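Local coordinates for protein AlyGC (Glaciecola chathamensis, PDB 5GKD) that cleaves the polysaccharide alginate as a lyase of polysaccharide lyase family 6, with a calcium ion bound in its fold, at residues 622-627 with 636-641. Numbering follows the deposited sequence.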
loop_
_atom_site.group_PDB
_atom_site.type_symbol
_atom_site.label_atom_id
_atom_site.label_comp_id
_atom_site.label_asym_id
_atom_site.label_seq_id
_atom_site.Cartn_x
_atom_site.Cartn_y
_atom_site.Cartn_z
ATOM N N ALA A 622 -7.682 -15.781 12.279
ATOM C CA ALA A 622 -7.909 -15.152 10.990
ATOM C C ALA A 622 -8.798 -13.937 11.188
ATOM O O ALA A 622 -9.756 -13.980 11.961
ATOM C CB ALA A 622 -8.557 -16.119 9.992
ATOM N N LYS A 623 -8.459 -12.858 10.501
ATOM C CA LYS A 623 -9.316 -11.691 10.372
ATOM C C LYS A 623 -9.559 -11.540 8.884
ATOM O O LYS A 623 -8.621 -11.261 8.129
ATOM C CB LYS A 623 -8.655 -10.434 10.946
ATOM C CG LYS A 623 -7.967 -10.627 12.285
ATOM C CD LYS A 623 -7.552 -9.299 12.876
ATOM C CE LYS A 623 -7.279 -9.452 14.372
ATOM N NZ LYS A 623 -6.895 -8.190 15.032
ATOM N N VAL A 624 -10.780 -11.778 8.436
ATOM C CA VAL A 624 -11.036 -11.698 7.011
ATOM C C VAL A 624 -12.263 -10.827 6.767
ATOM O O VAL A 624 -13.277 -10.942 7.465
ATOM C CB VAL A 624 -11.127 -13.090 6.350
ATOM C CG1 VAL A 624 -11.011 -14.215 7.355
ATOM C CG2 VAL A 624 -12.295 -13.209 5.467
ATOM N N TYR A 625 -12.130 -9.897 5.820
ATOM C CA TYR A 625 -13.041 -8.770 5.719
ATOM C C TYR A 625 -13.410 -8.519 4.265
ATOM O O TYR A 625 -12.538 -8.444 3.401
ATOM C CB TYR A 625 -12.392 -7.522 6.348
ATOM C CG TYR A 625 -13.271 -6.300 6.380
ATOM C CD1 TYR A 625 -13.385 -5.462 5.272
ATOM C CD2 TYR A 625 -13.953 -5.958 7.531
ATOM C CE1 TYR A 625 -14.185 -4.342 5.308
ATOM C CE2 TYR A 625 -14.744 -4.845 7.586
ATOM C CZ TYR A 625 -14.864 -4.038 6.475
ATOM O OH TYR A 625 -15.667 -2.938 6.555
ATOM N N ARG A 626 -14.704 -8.410 4.003
ATOM C CA ARG A 626 -15.215 -7.964 2.711
ATOM C C ARG A 626 -16.345 -6.998 3.019
ATOM O O ARG A 626 -17.414 -7.417 3.473
ATOM C CB ARG A 626 -15.711 -9.132 1.844
ATOM C CG ARG A 626 -16.291 -8.697 0.486
ATOM C CD ARG A 626 -16.960 -9.854 -0.277
ATOM N NE ARG A 626 -18.185 -10.341 0.365
ATOM C CZ ARG A 626 -19.415 -10.031 -0.029
ATOM N NH1 ARG A 626 -19.586 -9.251 -1.078
ATOM N NH2 ARG A 626 -20.471 -10.499 0.626
ATOM N N GLY A 627 -16.113 -5.717 2.792
ATOM C CA GLY A 627 -17.061 -4.700 3.180
ATOM C C GLY A 627 -17.889 -4.137 2.038
ATOM O O GLY A 627 -17.526 -4.214 0.862
ATOM N N PRO A 636 -15.286 -14.378 0.464
ATOM C CA PRO A 636 -14.508 -15.518 0.953
ATOM C C PRO A 636 -15.305 -16.750 1.391
ATOM O O PRO A 636 -16.435 -16.647 1.835
ATOM C CB PRO A 636 -13.770 -14.936 2.158
ATOM C CG PRO A 636 -13.717 -13.477 1.904
ATOM C CD PRO A 636 -15.029 -13.164 1.256
ATOM N N HIS A 637 -14.694 -17.919 1.231
ATOM C CA HIS A 637 -15.150 -19.153 1.854
ATOM C C HIS A 637 -14.164 -19.468 2.970
ATOM O O HIS A 637 -12.966 -19.592 2.711
ATOM C CB HIS A 637 -15.179 -20.326 0.873
ATOM C CG HIS A 637 -15.877 -20.061 -0.420
ATOM N ND1 HIS A 637 -15.364 -19.229 -1.390
ATOM C CD2 HIS A 637 -17.022 -20.581 -0.934
ATOM C CE1 HIS A 637 -16.181 -19.221 -2.432
ATOM N NE2 HIS A 637 -17.191 -20.038 -2.182
ATOM N N VAL A 638 -14.653 -19.584 4.196
ATOM C CA VAL A 638 -13.816 -19.870 5.357
ATOM C C VAL A 638 -14.256 -21.206 5.944
ATOM O O VAL A 638 -15.390 -21.340 6.415
ATOM C CB VAL A 638 -13.897 -18.751 6.404
ATOM C CG1 VAL A 638 -13.028 -19.075 7.586
ATOM C CG2 VAL A 638 -13.472 -17.445 5.781
ATOM N N VAL A 639 -13.368 -22.191 5.902
ATOM C CA VAL A 639 -13.682 -23.565 6.272
ATOM C C VAL A 639 -12.635 -24.014 7.275
ATOM O O VAL A 639 -11.447 -24.056 6.946
ATOM C CB VAL A 639 -13.695 -24.503 5.054
ATOM C CG1 VAL A 639 -13.813 -25.953 5.504
ATOM C CG2 VAL A 639 -14.810 -24.139 4.104
ATOM N N MET A 640 -13.064 -24.334 8.498
ATOM C CA MET A 640 -12.138 -24.749 9.546
ATOM C C MET A 640 -12.693 -25.954 10.290
ATOM O O MET A 640 -13.720 -25.849 10.963
ATOM C CB MET A 640 -11.852 -23.605 10.510
ATOM C CG MET A 640 -11.196 -22.434 9.842
ATOM S SD MET A 640 -10.427 -21.298 10.983
ATOM C CE MET A 640 -9.809 -20.060 9.813
ATOM N N ASN A 641 -11.994 -27.087 10.190
ATOM C CA ASN A 641 -12.472 -28.357 10.710
ATOM C C ASN A 641 -11.372 -29.078 11.467
ATOM O O ASN A 641 -10.219 -29.121 11.023
ATOM C CB ASN A 641 -12.966 -29.290 9.600
ATOM C CG ASN A 641 -14.025 -28.665 8.746
ATOM O OD1 ASN A 641 -14.888 -27.934 9.233
ATOM N ND2 ASN A 641 -13.967 -28.939 7.451
#
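Segment 622-627 faces 636-641 across the interior of a parallel beta-helix, the second of the chain, built from the strands of 441-725 apart from the calcium-bearing one and coiled much as in the pectate lyase-like fold. The two segments run nearly antiparallel, 156° apart end to end, but belong to different walls of the coil and share no backbone hydrogen bond. Strand 622-625 pairs in parallel with strands 590-592 and 660-663, strand 637-641 with strands 606-610 and 667-676. The alpha carbons of Arg-626 and Pro-636 lie 7.8 Å apart, and alternate residues, Ala-622, Val-624 and Arg-626 against Pro-636, Val-638 and Met-640, point inward. Near the loop that links the segments, Val-624 meets the ring of Pro-636, which follows a cis peptide bond: Val-624 CG2 lies 3.8 Å from Pro-636 CG and 4.0 Å from Pro-636 CB, the two side chains passing alongside in opposite directions. The other branch of the valine, CG1, makes a looser contact of 4.4 Å with Val-638 CG2. Farther along, the Met-640 chain stays extended beyond CG, reaching across to set CE 4.1 Å from Ala-622 CB. Leu-607 and Leu-660 touch both residues of this pair, continuing the apolar filling into neighbouring strands. At the opposite end Arg-626 brings its aliphatic stem to Pro-636, CB and CD each lying 4.1 Å from Pro-636 CD. Its chain then bends at chi3 (68°), and the guanidinium is held by the carbonyls of Gly-664, through NE, and Asp-630, through NH1. Between the segments, cohesion is therefore apolar: methyls, a proline ring and methylene groups join two walls of the coil, while the buried arginine's charged end finds its polar partners in flanking loops.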